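Local coordinates for protein benzyl alcohol dehydrogenase (Acinetobacter calcoaceticus, PDB 1F8F) that probably catalyses the reversible, NAD-dependent oxidation of benzyl alcohol to benzaldehyde as a zinc-containing alcohol dehydrogenase of the medium-chain type, at residues K161-E166 with L331-K336. Numbering follows the deposited sequence.
Sequences KDVPIE and LYQQGK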
loop_
_atom_site.group_PDB
_atom_site.type_symbol
_atom_site.label_atom_id
_atom_site.label_comp_id
_atom_site.label_asym_id
_atom_site.label_seq_id
_atom_site.Cartn_x
_atom_site.Cartn_y
_atom_site.Cartn_z
ATOM N N LYS A 161 16.348 -12.032 28.575
ATOM C CA LYS A 161 17.525 -12.179 29.422
ATOM C C LYS A 161 18.497 -13.214 28.866
ATOM O O LYS A 161 19.592 -13.419 29.399
ATOM C CB LYS A 161 17.138 -12.612 30.840
ATOM C CG LYS A 161 16.392 -11.559 31.643
ATOM C CD LYS A 161 16.129 -12.008 33.068
ATOM C CE LYS A 161 15.117 -11.173 33.830
ATOM N NZ LYS A 161 15.558 -9.761 34.062
ATOM N N ASP A 162 18.184 -13.819 27.733
ATOM C CA ASP A 162 18.981 -14.849 27.116
ATOM C C ASP A 162 20.119 -14.339 26.241
ATOM O O ASP A 162 20.779 -15.151 25.570
ATOM C CB ASP A 162 18.095 -15.756 26.246
ATOM C CG ASP A 162 17.148 -16.700 26.935
ATOM O OD1 ASP A 162 16.887 -16.652 28.157
ATOM O OD2 ASP A 162 16.596 -17.573 26.224
ATOM N N VAL A 163 20.316 -13.032 26.129
ATOM C CA VAL A 163 21.392 -12.468 25.325
ATOM C C VAL A 163 22.097 -11.490 26.245
ATOM O O VAL A 163 21.441 -10.820 27.047
ATOM C CB VAL A 163 20.858 -11.761 24.079
ATOM C CG1 VAL A 163 21.947 -11.022 23.302
ATOM C CG2 VAL A 163 20.184 -12.725 23.105
ATOM N N PRO A 164 23.419 -11.432 26.179
ATOM C CA PRO A 164 24.197 -10.552 27.052
ATOM C C PRO A 164 23.641 -9.146 26.979
ATOM O O PRO A 164 23.538 -8.718 25.835
ATOM C CB PRO A 164 25.608 -10.645 26.469
ATOM C CG PRO A 164 25.656 -11.985 25.801
ATOM C CD PRO A 164 24.273 -12.235 25.263
ATOM N N ILE A 165 23.270 -8.396 28.001
ATOM C CA ILE A 165 22.611 -7.102 27.834
ATOM C C ILE A 165 23.524 -5.985 27.369
ATOM O O ILE A 165 23.143 -4.904 26.863
ATOM C CB ILE A 165 21.864 -6.713 29.130
ATOM C CG1 ILE A 165 21.042 -5.408 29.061
ATOM C CG2 ILE A 165 22.842 -6.610 30.297
ATOM C CD1 ILE A 165 19.966 -5.465 28.013
ATOM N N GLU A 166 24.855 -6.128 27.453
ATOM C CA GLU A 166 25.798 -5.072 27.085
ATOM C C GLU A 166 25.922 -4.773 25.591
ATOM O O GLU A 166 26.172 -3.675 25.135
ATOM C CB GLU A 166 27.196 -5.317 27.663
ATOM C CG GLU A 166 27.817 -6.616 27.191
ATOM C CD GLU A 166 27.641 -7.758 28.149
ATOM O OE1 GLU A 166 26.534 -7.963 28.758
ATOM O OE2 GLU A 166 28.603 -8.552 28.319
ATOM N N LEU A 331 15.838 -12.002 15.180
ATOM C CA LEU A 331 16.543 -12.317 13.926
ATOM C C LEU A 331 18.006 -12.622 14.187
ATOM O O LEU A 331 18.621 -13.567 13.649
ATOM C CB LEU A 331 16.310 -11.138 12.965
ATOM C CG LEU A 331 14.953 -11.170 12.244
ATOM C CD1 LEU A 331 14.866 -9.921 11.383
ATOM C CD2 LEU A 331 14.803 -12.423 11.344
ATOM N N TYR A 332 18.575 -11.878 15.148
ATOM C CA TYR A 332 19.937 -12.102 15.599
ATOM C C TYR A 332 20.016 -13.475 16.280
ATOM O O TYR A 332 20.973 -14.184 15.941
ATOM C CB TYR A 332 20.391 -11.022 16.602
ATOM C CG TYR A 332 21.639 -11.335 17.399
ATOM C CD1 TYR A 332 22.886 -11.271 16.790
ATOM C CD2 TYR A 332 21.609 -11.718 18.722
ATOM C CE1 TYR A 332 24.064 -11.579 17.451
ATOM C CE2 TYR A 332 22.756 -12.036 19.444
ATOM C CZ TYR A 332 23.985 -11.960 18.802
ATOM O OH TYR A 332 25.150 -12.238 19.454
ATOM N N GLN A 333 19.130 -13.833 17.246
ATOM C CA GLN A 333 19.282 -15.133 17.914
ATOM C C GLN A 333 19.206 -16.340 16.981
ATOM O O GLN A 333 19.755 -17.452 17.203
ATOM C CB GLN A 333 18.248 -15.430 18.991
ATOM C CG GLN A 333 18.240 -14.580 20.222
ATOM C CD GLN A 333 17.012 -14.686 21.101
ATOM O OE1 GLN A 333 16.992 -15.258 22.215
ATOM N NE2 GLN A 333 15.908 -14.120 20.680
ATOM N N GLN A 334 18.486 -16.156 15.882
ATOM C CA GLN A 334 18.307 -17.210 14.908
ATOM C C GLN A 334 19.547 -17.346 14.035
ATOM O O GLN A 334 19.560 -18.230 13.187
ATOM C CB GLN A 334 17.083 -16.828 14.063
ATOM C CG GLN A 334 15.807 -16.621 14.862
ATOM C CD GLN A 334 14.546 -16.661 14.011
ATOM O OE1 GLN A 334 14.234 -15.741 13.252
ATOM N NE2 GLN A 334 13.789 -17.766 14.132
ATOM N N GLY A 335 20.481 -16.391 14.103
ATOM C CA GLY A 335 21.635 -16.390 13.242
ATOM C C GLY A 335 21.407 -15.690 11.922
ATOM O O GLY A 335 22.240 -15.737 11.011
ATOM N N LYS A 336 20.335 -14.931 11.767
ATOM C CA LYS A 336 20.067 -14.213 10.497
ATOM C C LYS A 336 20.434 -12.743 10.525
ATOM O O LYS A 336 20.171 -12.034 9.556
ATOM C CB LYS A 336 18.570 -14.424 10.206
ATOM C CG LYS A 336 18.203 -15.889 10.032
ATOM C CD LYS A 336 16.762 -16.140 9.738
ATOM C CE LYS A 336 15.913 -16.697 10.882
ATOM N NZ LYS A 336 14.455 -16.398 10.649
HETATM O O HOH W 1 19.473 -16.596 22.853
#
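Val163 sets one methyl against Tyr332 and the other against Gln333, and this fork is the tight part of a small contact that buries 132 Å² in all. Val163 CG1 approaches the Tyr332 ring obliquely, 4.1 Å from Tyr332 CE2. CG2 comes slightly closer to the aliphatic part of the neighbouring glutamine, with 3.9 Å between Val163 CG2 and Gln333 CG. With Val163 CG1 anti to the backbone N (chi1 173°), the two methyls diverge toward consecutive residues of the helix end. Val163 is buried, and the tyrosine it touches is itself packed on Leu167 and Asp340 and makes an edge-to-face pair with Phe339.

Toward Asp162 the fit loosens and turns polar. Gln333, extended beyond CG, carries its amide past the valine, and Asp162 adds little more than CB, 4.2 Å from Gln333 OE1. Here a water links the segments: it donates to Gln333 OE1 at 2.9 Å and, weakly, to Asp162 O at 3.3 Å. Asp162 and Gln333 are both exposed, so this edge faces solvent while the valine methyls lie inside.

Helix 321-333 finishes close by in a Schellman motif. Gly335 takes positive phi (88°), Lys336 N bonds back to Leu331 O and Gly335 N to Tyr332 O. Across this turn, Lys336 NZ donates to Gln334 OE1 at 2.7 Å from above its carbonyl plane, and the same oxygen is hydrogen-bonded to the hydroxyl of Ser216 of the second subunit.

The arrangement joins the loop leaving strand 156-159, a strand of the mixed sheet, to the helix on the return from the last Rossmann strand. It probably lies within the catalytic domain, whose mixed sheet is completed by the C-terminal strands 343-347 and 365-369, as in the medium-chain alcohol dehydrogenase fold.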